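Local coordinates for putative lipoprotein (Parabacteroides distasonis, PDB 4FVS), which is of unknown function but probably binds lipid or another hydrophobic ligand, as the lipoprotein carriers LolA and LolB do, at residues 53-66 with 80-94. Residues are numbered along the deposited sequence; the frame is centred on the assembly and turned at random.
Sequences YTNPSGTIVNKGDI and KETLSYPGVVSEMNT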
ATOM      1  N   TYR A  53      -2.905  -2.142  12.763  1.00 50.42           N
ATOM      2  CA  TYR A  53      -4.174  -2.377  12.105  1.00 48.35           C
ATOM      3  C   TYR A  53      -5.115  -2.919  13.170  1.00 51.74           C
ATOM      4  O   TYR A  53      -4.777  -3.893  13.851  1.00 50.76           O
ATOM      5  CB  TYR A  53      -4.037  -3.328  10.889  1.00 48.09           C
ATOM      6  CG  TYR A  53      -3.158  -2.879   9.731  1.00 47.83           C
ATOM      7  CD1 TYR A  53      -2.645  -1.586   9.673  1.00 48.75           C
ATOM      8  CD2 TYR A  53      -2.865  -3.742   8.676  1.00 48.34           C
ATOM      9  CE1 TYR A  53      -1.858  -1.163   8.595  1.00 47.65           C
ATOM     10  CE2 TYR A  53      -2.048  -3.344   7.610  1.00 49.12           C
ATOM     11  CZ  TYR A  53      -1.559  -2.045   7.563  1.00 58.31           C
ATOM     12  OH  TYR A  53      -0.772  -1.652   6.489  1.00 61.24           O
ATOM     13  N   THR A  54      -6.231  -2.206  13.403  1.00 47.71           N
ATOM     14  CA  THR A  54      -7.244  -2.563  14.400  1.00 47.28           C
ATOM     15  C   THR A  54      -8.565  -2.734  13.714  1.00 50.88           C
ATOM     16  O   THR A  54      -8.767  -2.146  12.652  1.00 51.27           O
ATOM     17  CB  THR A  54      -7.349  -1.508  15.515  1.00 51.86           C
ATOM     18  OG1 THR A  54      -7.627  -0.231  14.940  1.00 52.43           O
ATOM     19  CG2 THR A  54      -6.110  -1.449  16.405  1.00 48.86           C
ATOM     20  N   ASN A  55      -9.480  -3.506  14.287  1.00 47.33           N
ATOM     21  CA  ASN A  55     -10.788  -3.607  13.656  1.00 48.26           C
ATOM     22  C   ASN A  55     -11.683  -2.491  14.273  1.00 54.98           C
ATOM     23  O   ASN A  55     -11.217  -1.761  15.164  1.00 56.08           O
ATOM     24  CB  ASN A  55     -11.387  -5.031  13.737  1.00 51.43           C
ATOM     25  CG  ASN A  55     -11.335  -5.651  15.083  1.00 80.11           C
ATOM     26  OD1 ASN A  55     -11.827  -5.093  16.077  1.00 81.33           O
ATOM     27  ND2 ASN A  55     -10.749  -6.833  15.129  1.00 64.52           N
ATOM     28  N   PRO A  56     -12.909  -2.263  13.761  1.00 52.18           N
ATOM     29  CA  PRO A  56     -13.714  -1.131  14.246  1.00 54.02           C
ATOM     30  C   PRO A  56     -13.918  -1.043  15.766  1.00 60.53           C
ATOM     31  O   PRO A  56     -14.053   0.082  16.266  1.00 60.45           O
ATOM     32  CB  PRO A  56     -15.051  -1.366  13.560  1.00 56.44           C
ATOM     33  CG  PRO A  56     -14.672  -1.999  12.277  1.00 58.39           C
ATOM     34  CD  PRO A  56     -13.612  -2.960  12.664  1.00 52.39           C
ATOM     35  N   SER A  57     -13.937  -2.191  16.496  1.00 59.38           N
ATOM     36  CA  SER A  57     -14.098  -2.193  17.973  1.00 61.20           C
ATOM     37  C   SER A  57     -12.848  -1.647  18.658  1.00 61.39           C
ATOM     38  O   SER A  57     -12.963  -1.122  19.755  1.00 62.55           O
ATOM     39  CB  SER A  57     -14.401  -3.594  18.506  1.00 67.70           C
ATOM     40  OG  SER A  57     -13.365  -4.531  18.242  1.00 82.10           O
ATOM     41  N   GLY A  58     -11.683  -1.812  18.011  1.00 54.65           N
ATOM     42  CA  GLY A  58     -10.394  -1.343  18.497  1.00 54.96           C
ATOM     43  C   GLY A  58      -9.370  -2.423  18.781  1.00 59.29           C
ATOM     44  O   GLY A  58      -8.232  -2.093  19.102  1.00 61.64           O
ATOM     45  N   THR A  59      -9.750  -3.714  18.697  1.00 52.88           N
ATOM     46  CA  THR A  59      -8.834  -4.831  18.950  1.00 51.72           C
ATOM     47  C   THR A  59      -7.773  -4.906  17.818  1.00 53.64           C
ATOM     48  O   THR A  59      -8.095  -4.668  16.664  1.00 52.70           O
ATOM     49  CB  THR A  59      -9.603  -6.147  19.097  1.00 57.78           C
ATOM     50  OG1 THR A  59     -10.507  -6.286  18.002  1.00 61.81           O
ATOM     51  CG2 THR A  59     -10.384  -6.237  20.376  1.00 55.59           C
ATOM     52  N   ILE A  60      -6.512  -5.200  18.166  1.00 49.40           N
ATOM     53  CA  ILE A  60      -5.391  -5.277  17.231  1.00 47.19           C
ATOM     54  C   ILE A  60      -5.508  -6.542  16.373  1.00 55.41           C
ATOM     55  O   ILE A  60      -5.735  -7.634  16.919  1.00 59.54           O
ATOM     56  CB  ILE A  60      -4.027  -5.233  17.987  1.00 50.04           C
ATOM     57  CG1 ILE A  60      -3.954  -4.019  18.936  1.00 51.50           C
ATOM     58  CG2 ILE A  60      -2.852  -5.232  16.990  1.00 48.78           C
ATOM     59  CD1 ILE A  60      -3.020  -4.146  20.110  1.00 64.42           C
ATOM     60  N   VAL A  61      -5.335  -6.404  15.040  1.00 48.88           N
ATOM     61  CA  VAL A  61      -5.385  -7.530  14.099  1.00 46.13           C
ATOM     62  C   VAL A  61      -3.996  -7.716  13.499  1.00 53.06           C
ATOM     63  O   VAL A  61      -3.666  -8.815  13.087  1.00 55.54           O
ATOM     64  CB  VAL A  61      -6.482  -7.426  13.011  1.00 47.15           C
ATOM     65  CG1 VAL A  61      -7.826  -7.124  13.646  1.00 47.07           C
ATOM     66  CG2 VAL A  61      -6.153  -6.376  11.955  1.00 46.01           C
ATOM     67  N   ASN A  62      -3.184  -6.663  13.436  1.00 49.54           N
ATOM     68  CA  ASN A  62      -1.810  -6.755  12.945  1.00 48.72           C
ATOM     69  C   ASN A  62      -1.053  -5.530  13.341  1.00 53.32           C
ATOM     70  O   ASN A  62      -1.622  -4.446  13.431  1.00 55.06           O
ATOM     71  CB  ASN A  62      -1.729  -6.957  11.419  1.00 47.90           C
ATOM     72  CG  ASN A  62      -0.489  -7.699  10.972  1.00 64.76           C
ATOM     73  OD1 ASN A  62       0.412  -7.158  10.300  1.00 55.17           O
ATOM     74  ND2 ASN A  62      -0.415  -8.974  11.343  1.00 53.29           N
ATOM     75  N   LYS A  63       0.228  -5.709  13.572  1.00 49.22           N
ATOM     76  CA  LYS A  63       1.146  -4.643  13.919  1.00 50.09           C
ATOM     77  C   LYS A  63       2.497  -5.016  13.337  1.00 53.73           C
ATOM     78  O   LYS A  63       2.820  -6.206  13.230  1.00 54.80           O
ATOM     79  CB  LYS A  63       1.204  -4.374  15.454  1.00 54.05           C
ATOM     80  CG  LYS A  63       1.611  -5.573  16.309  1.00 68.61           C
ATOM     81  CD  LYS A  63       1.975  -5.201  17.729  1.00 81.37           C
ATOM     82  CE  LYS A  63       2.533  -6.378  18.512  1.00 91.23           C
ATOM     83  NZ  LYS A  63       1.473  -7.259  19.062  1.00 93.38           N
ATOM     84  N   GLY A  64       3.246  -3.998  12.939  1.00 47.68           N
ATOM     85  CA  GLY A  64       4.561  -4.156  12.351  1.00 46.49           C
ATOM     86  C   GLY A  64       5.145  -2.824  11.960  1.00 50.83           C
ATOM     87  O   GLY A  64       4.646  -1.779  12.383  1.00 50.59           O
ATOM     88  N   ASP A  65       6.190  -2.858  11.132  1.00 48.82           N
ATOM     89  CA  ASP A  65       6.864  -1.667  10.639  1.00 50.15           C
ATOM     90  C   ASP A  65       7.066  -1.752   9.104  1.00 51.76           C
ATOM     91  O   ASP A  65       7.106  -2.845   8.536  1.00 48.95           O
ATOM     92  CB  ASP A  65       8.189  -1.436  11.372  1.00 55.75           C
ATOM     93  CG  ASP A  65       9.057  -2.655  11.578  1.00 74.42           C
ATOM     94  OD1 ASP A  65       9.597  -3.180  10.568  1.00 74.01           O
ATOM     95  OD2 ASP A  65       9.260  -3.044  12.756  1.00 87.50           O
ATOM     96  N   ILE A  66       7.139  -0.590   8.452  1.00 49.20           N
ATOM     97  CA  ILE A  66       7.268  -0.495   7.009  1.00 49.77           C
ATOM     98  C   ILE A  66       8.382   0.476   6.672  1.00 57.13           C
ATOM     99  O   ILE A  66       8.525   1.508   7.333  1.00 59.47           O
ATOM    100  CB  ILE A  66       5.914  -0.119   6.336  1.00 52.62           C
ATOM    101  CG1 ILE A  66       5.993  -0.237   4.798  1.00 54.56           C
ATOM    102  CG2 ILE A  66       5.381   1.239   6.771  1.00 54.71           C
ATOM    103  CD1 ILE A  66       4.795  -0.842   4.155  1.00 68.13           C
ATOM    104  N   LYS A  80       3.951  -4.718   0.868  1.00 47.76           N
ATOM    105  CA  LYS A  80       2.866  -5.099   1.791  1.00 47.17           C
ATOM    106  C   LYS A  80       1.860  -3.940   1.956  1.00 51.25           C
ATOM    107  O   LYS A  80       0.690  -4.182   2.296  1.00 49.74           O
ATOM    108  CB  LYS A  80       3.391  -5.587   3.177  1.00 48.99           C
ATOM    109  CG  LYS A  80       4.162  -4.587   4.027  1.00 46.67           C
ATOM    110  CD  LYS A  80       4.450  -5.175   5.370  1.00 49.01           C
ATOM    111  CE  LYS A  80       5.535  -4.471   6.105  1.00 55.11           C
ATOM    112  NZ  LYS A  80       5.949  -5.259   7.303  1.00 63.13           N
ATOM    113  N   GLU A  81       2.311  -2.697   1.675  1.00 48.91           N
ATOM    114  CA  GLU A  81       1.475  -1.485   1.708  1.00 48.97           C
ATOM    115  C   GLU A  81       0.336  -1.574   0.644  1.00 53.19           C
ATOM    116  O   GLU A  81      -0.741  -1.004   0.841  1.00 53.08           O
ATOM    117  CB  GLU A  81       2.355  -0.252   1.475  1.00 50.60           C
ATOM    118  CG  GLU A  81       1.691   1.094   1.701  1.00 54.27           C
ATOM    119  CD  GLU A  81       1.321   1.554   3.099  1.00 69.27           C
ATOM    120  OE1 GLU A  81       1.109   0.696   3.990  1.00 51.29           O
ATOM    121  OE2 GLU A  81       1.177   2.789   3.279  1.00 67.51           O
ATOM    122  N   THR A  82       0.578  -2.326  -0.451  1.00 50.85           N
ATOM    123  CA  THR A  82      -0.372  -2.572  -1.544  1.00 50.80           C
ATOM    124  C   THR A  82      -1.554  -3.446  -1.002  1.00 52.50           C
ATOM    125  O   THR A  82      -2.674  -3.326  -1.531  1.00 53.15           O
ATOM    126  CB  THR A  82       0.385  -3.205  -2.780  1.00 56.43           C
ATOM    127  OG1 THR A  82       1.218  -2.210  -3.372  1.00 67.05           O
ATOM    128  CG2 THR A  82      -0.541  -3.711  -3.864  1.00 47.35           C
ATOM    129  N   LEU A  83      -1.304  -4.275   0.058  1.00 45.87           N
ATOM    130  CA  LEU A  83      -2.276  -5.205   0.647  1.00 44.93           C
ATOM    131  C   LEU A  83      -2.935  -4.643   1.915  1.00 52.52           C
ATOM    132  O   LEU A  83      -3.569  -5.396   2.657  1.00 54.77           O
ATOM    133  CB  LEU A  83      -1.634  -6.563   0.948  1.00 44.59           C
ATOM    134  CG  LEU A  83      -0.843  -7.244  -0.199  1.00 47.94           C
ATOM    135  CD1 LEU A  83      -0.181  -8.460   0.293  1.00 47.79           C
ATOM    136  CD2 LEU A  83      -1.734  -7.603  -1.365  1.00 50.01           C
ATOM    137  N   SER A  84      -2.827  -3.313   2.133  1.00 49.98           N
ATOM    138  CA  SER A  84      -3.464  -2.535   3.211  1.00 50.88           C
ATOM    139  C   SER A  84      -4.962  -2.378   2.949  1.00 53.36           C
ATOM    140  O   SER A  84      -5.441  -1.239   2.776  1.00 53.23           O
ATOM    141  CB  SER A  84      -2.839  -1.141   3.308  1.00 59.00           C
ATOM    142  OG  SER A  84      -1.438  -1.153   3.502  1.00 76.81           O
ATOM    143  N   TYR A  85      -5.698  -3.502   2.812  1.00 48.11           N
ATOM    144  CA  TYR A  85      -7.116  -3.370   2.496  1.00 48.35           C
ATOM    145  C   TYR A  85      -7.889  -4.484   3.144  1.00 54.34           C
ATOM    146  O   TYR A  85      -7.304  -5.542   3.383  1.00 50.97           O
ATOM    147  CB  TYR A  85      -7.378  -3.306   0.980  1.00 48.77           C
ATOM    148  CG  TYR A  85      -6.874  -4.479   0.163  1.00 47.81           C
ATOM    149  CD1 TYR A  85      -7.656  -5.625  -0.002  1.00 48.98           C
ATOM    150  CD2 TYR A  85      -5.689  -4.389  -0.563  1.00 47.16           C
ATOM    151  CE1 TYR A  85      -7.234  -6.680  -0.798  1.00 46.92           C
ATOM    152  CE2 TYR A  85      -5.272  -5.429  -1.396  1.00 48.16           C
ATOM    153  CZ  TYR A  85      -6.052  -6.571  -1.512  1.00 56.03           C
ATOM    154  OH  TYR A  85      -5.677  -7.602  -2.332  1.00 57.52           O
ATOM    155  N   PRO A  86      -9.209  -4.244   3.398  1.00 56.05           N
ATOM    156  CA  PRO A  86     -10.048  -5.232   4.103  1.00 56.75           C
ATOM    157  C   PRO A  86      -9.932  -6.698   3.629  1.00 62.26           C
ATOM    158  O   PRO A  86      -9.837  -7.554   4.483  1.00 61.10           O
ATOM    159  CB  PRO A  86     -11.456  -4.705   3.844  1.00 59.33           C
ATOM    160  CG  PRO A  86     -11.288  -3.242   3.782  1.00 62.83           C
ATOM    161  CD  PRO A  86      -9.966  -2.989   3.157  1.00 57.60           C
ATOM    162  N   GLY A  87      -9.931  -6.983   2.327  1.00 62.54           N
ATOM    163  CA  GLY A  87      -9.793  -8.354   1.812  1.00 64.10           C
ATOM    164  C   GLY A  87      -8.632  -9.180   2.365  1.00 70.90           C
ATOM    165  O   GLY A  87      -8.777 -10.390   2.613  1.00 72.00           O
ATOM    166  N   VAL A  88      -7.456  -8.526   2.551  1.00 67.85           N
ATOM    167  CA  VAL A  88      -6.225  -9.105   3.116  1.00 67.88           C
ATOM    168  C   VAL A  88      -6.253  -8.973   4.692  1.00 72.38           C
ATOM    169  O   VAL A  88      -6.101  -9.978   5.400  1.00 71.52           O
ATOM    170  CB  VAL A  88      -4.947  -8.426   2.499  1.00 70.79           C
ATOM    171  CG1 VAL A  88      -3.671  -8.813   3.231  1.00 70.51           C
ATOM    172  CG2 VAL A  88      -4.798  -8.717   1.022  1.00 70.50           C
ATOM    173  N   VAL A  89      -6.437  -7.724   5.206  1.00 69.65           N
ATOM    174  CA  VAL A  89      -6.379  -7.328   6.636  1.00 71.02           C
ATOM    175  C   VAL A  89      -7.420  -8.113   7.521  1.00 80.39           C
ATOM    176  O   VAL A  89      -7.108  -8.388   8.686  1.00 80.33           O
ATOM    177  CB  VAL A  89      -6.514  -5.786   6.830  1.00 73.44           C
ATOM    178  CG1 VAL A  89      -6.547  -5.400   8.303  1.00 73.57           C
ATOM    179  CG2 VAL A  89      -5.370  -5.046   6.132  1.00 72.44           C
ATOM    180  N   SER A  90      -8.604  -8.493   6.971  1.00 80.24           N
ATOM    181  CA  SER A  90      -9.633  -9.273   7.686  1.00 82.10           C
ATOM    182  C   SER A  90      -9.119 -10.710   7.953  1.00 87.31           C
ATOM    183  O   SER A  90      -9.300 -11.269   9.049  1.00 89.04           O
ATOM    184  CB  SER A  90     -10.945  -9.301   6.897  1.00 87.18           C
ATOM    185  OG  SER A  90     -10.793  -9.858   5.598  1.00 96.27           O
ATOM    186  N   GLU A  91      -8.421 -11.268   6.950  1.00 81.69           N
ATOM    187  CA  GLU A  91      -7.771 -12.573   7.000  1.00 80.89           C
ATOM    188  C   GLU A  91      -6.504 -12.493   7.908  1.00 79.92           C
ATOM    189  O   GLU A  91      -5.472 -13.115   7.585  1.00 81.55           O
ATOM    190  CB  GLU A  91      -7.405 -12.987   5.545  1.00 82.21           C
ATOM    191  CG  GLU A  91      -8.582 -13.396   4.683  1.00 94.55           C
ATOM    192  CD  GLU A  91      -9.180 -14.720   5.111  1.00117.45           C
ATOM    193  OE1 GLU A  91      -8.684 -15.764   4.628  1.00126.88           O
ATOM    194  OE2 GLU A  91     -10.080 -14.719   5.982  1.00102.22           O
HETATM  195  N   MSE A  92      -6.555 -11.702   9.021  1.00 68.53           N
HETATM  196  CA  MSE A  92      -5.341 -11.486   9.779  1.00 65.33           C
HETATM  197  C   MSE A  92      -5.485 -11.428  11.274  1.00 69.29           C
HETATM  198  O   MSE A  92      -6.439 -10.874  11.838  1.00 69.98           O
HETATM  199  CB  MSE A  92      -4.688 -10.177   9.366  1.00 65.21           C
HETATM  200  CG  MSE A  92      -3.692 -10.313   8.287  1.00 71.05           C
HETATM  201 SE   MSE A  92      -2.924  -8.568   8.116  0.75 79.32          SE
HETATM  202  CE  MSE A  92      -1.628  -8.748   6.712  1.00 75.44           C
ATOM    203  N   ASN A  93      -4.433 -11.978  11.894  1.00 62.95           N
ATOM    204  CA  ASN A  93      -4.101 -12.020  13.303  1.00 62.09           C
ATOM    205  C   ASN A  93      -2.655 -11.516  13.404  1.00 65.14           C
ATOM    206  O   ASN A  93      -2.036 -11.249  12.372  1.00 62.58           O
ATOM    207  CB  ASN A  93      -4.333 -13.404  13.903  1.00 57.00           C
ATOM    208  CG  ASN A  93      -3.419 -14.467  13.407  1.00 68.88           C
ATOM    209  OD1 ASN A  93      -2.254 -14.510  13.778  1.00 63.74           O
ATOM    210  ND2 ASN A  93      -3.937 -15.395  12.609  1.00 63.08           N
ATOM    211  N   THR A  94      -2.132 -11.325  14.607  1.00 65.27           N
ATOM    212  CA  THR A  94      -0.807 -10.719  14.776  1.00 66.80           C
ATOM    213  C   THR A  94       0.346 -11.661  14.394  1.00 71.37           C
ATOM    214  O   THR A  94       1.467 -11.174  14.206  1.00 71.51           O
ATOM    215  CB  THR A  94      -0.634 -10.200  16.188  1.00 81.69           C
ATOM    216  OG1 THR A  94      -1.914  -9.768  16.642  1.00 80.98           O
ATOM    217  CG2 THR A  94       0.335  -9.025  16.241  1.00 85.48           C
TER
HETATM  218  O   HOH W   1       0.666  -4.346   4.986  1.00 51.31           O
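The Tyr53 ring meets Val89 obliquely, with CG2 of the valine 3.8 Å from Tyr53 CD2 and the two side chains crossing at about a right angle. Its hydroxyl enters a polar cluster: it hydrogen-bonds Tyr33 of strand 27-41 and lies 3.1 Å from Ser84 OG, whose own hydroxyl donates to Glu81 O. A water that donates to Lys80 O makes a weak bond with the same phenol oxygen. A second flat group, the Asn62 amide, has Asn93 O close to its plane; ND2 donates to that oxygen over 3.0 Å in a bent bond (142°) and also to Val96 O, while OD1 accepts from Tyr51, so both ends of the amide are held. With CG anti to the backbone N (chi1 -152°), this amide turns toward the 80-94 segment and meets the selenium of selenomethionine Met92, SE lying 3.9 Å from Asn62 CG. Val61 completes the apolar patch, its CG2 packing on Val89 CG1. Farther along strand 60-71, the Lys80 chain, from a short 3-10 segment, runs extended past Ile66, in the opposite sense, and NZ donates to Asp65 O at 2.9 Å. Were Lys80 replaced by an alanine, Asp65 O would probably lose this donor and a gap would open beside Ile66 CD1. The backbone N atoms of Val61 and Asn62 both donate to Tyr53 O, forming a classic beta bulge where the hairpin strand turns a corner. The whole is consistent with the LolA/LolB-like fold, in which a curved antiparallel sheet is covered by a connecting segment with a short helix.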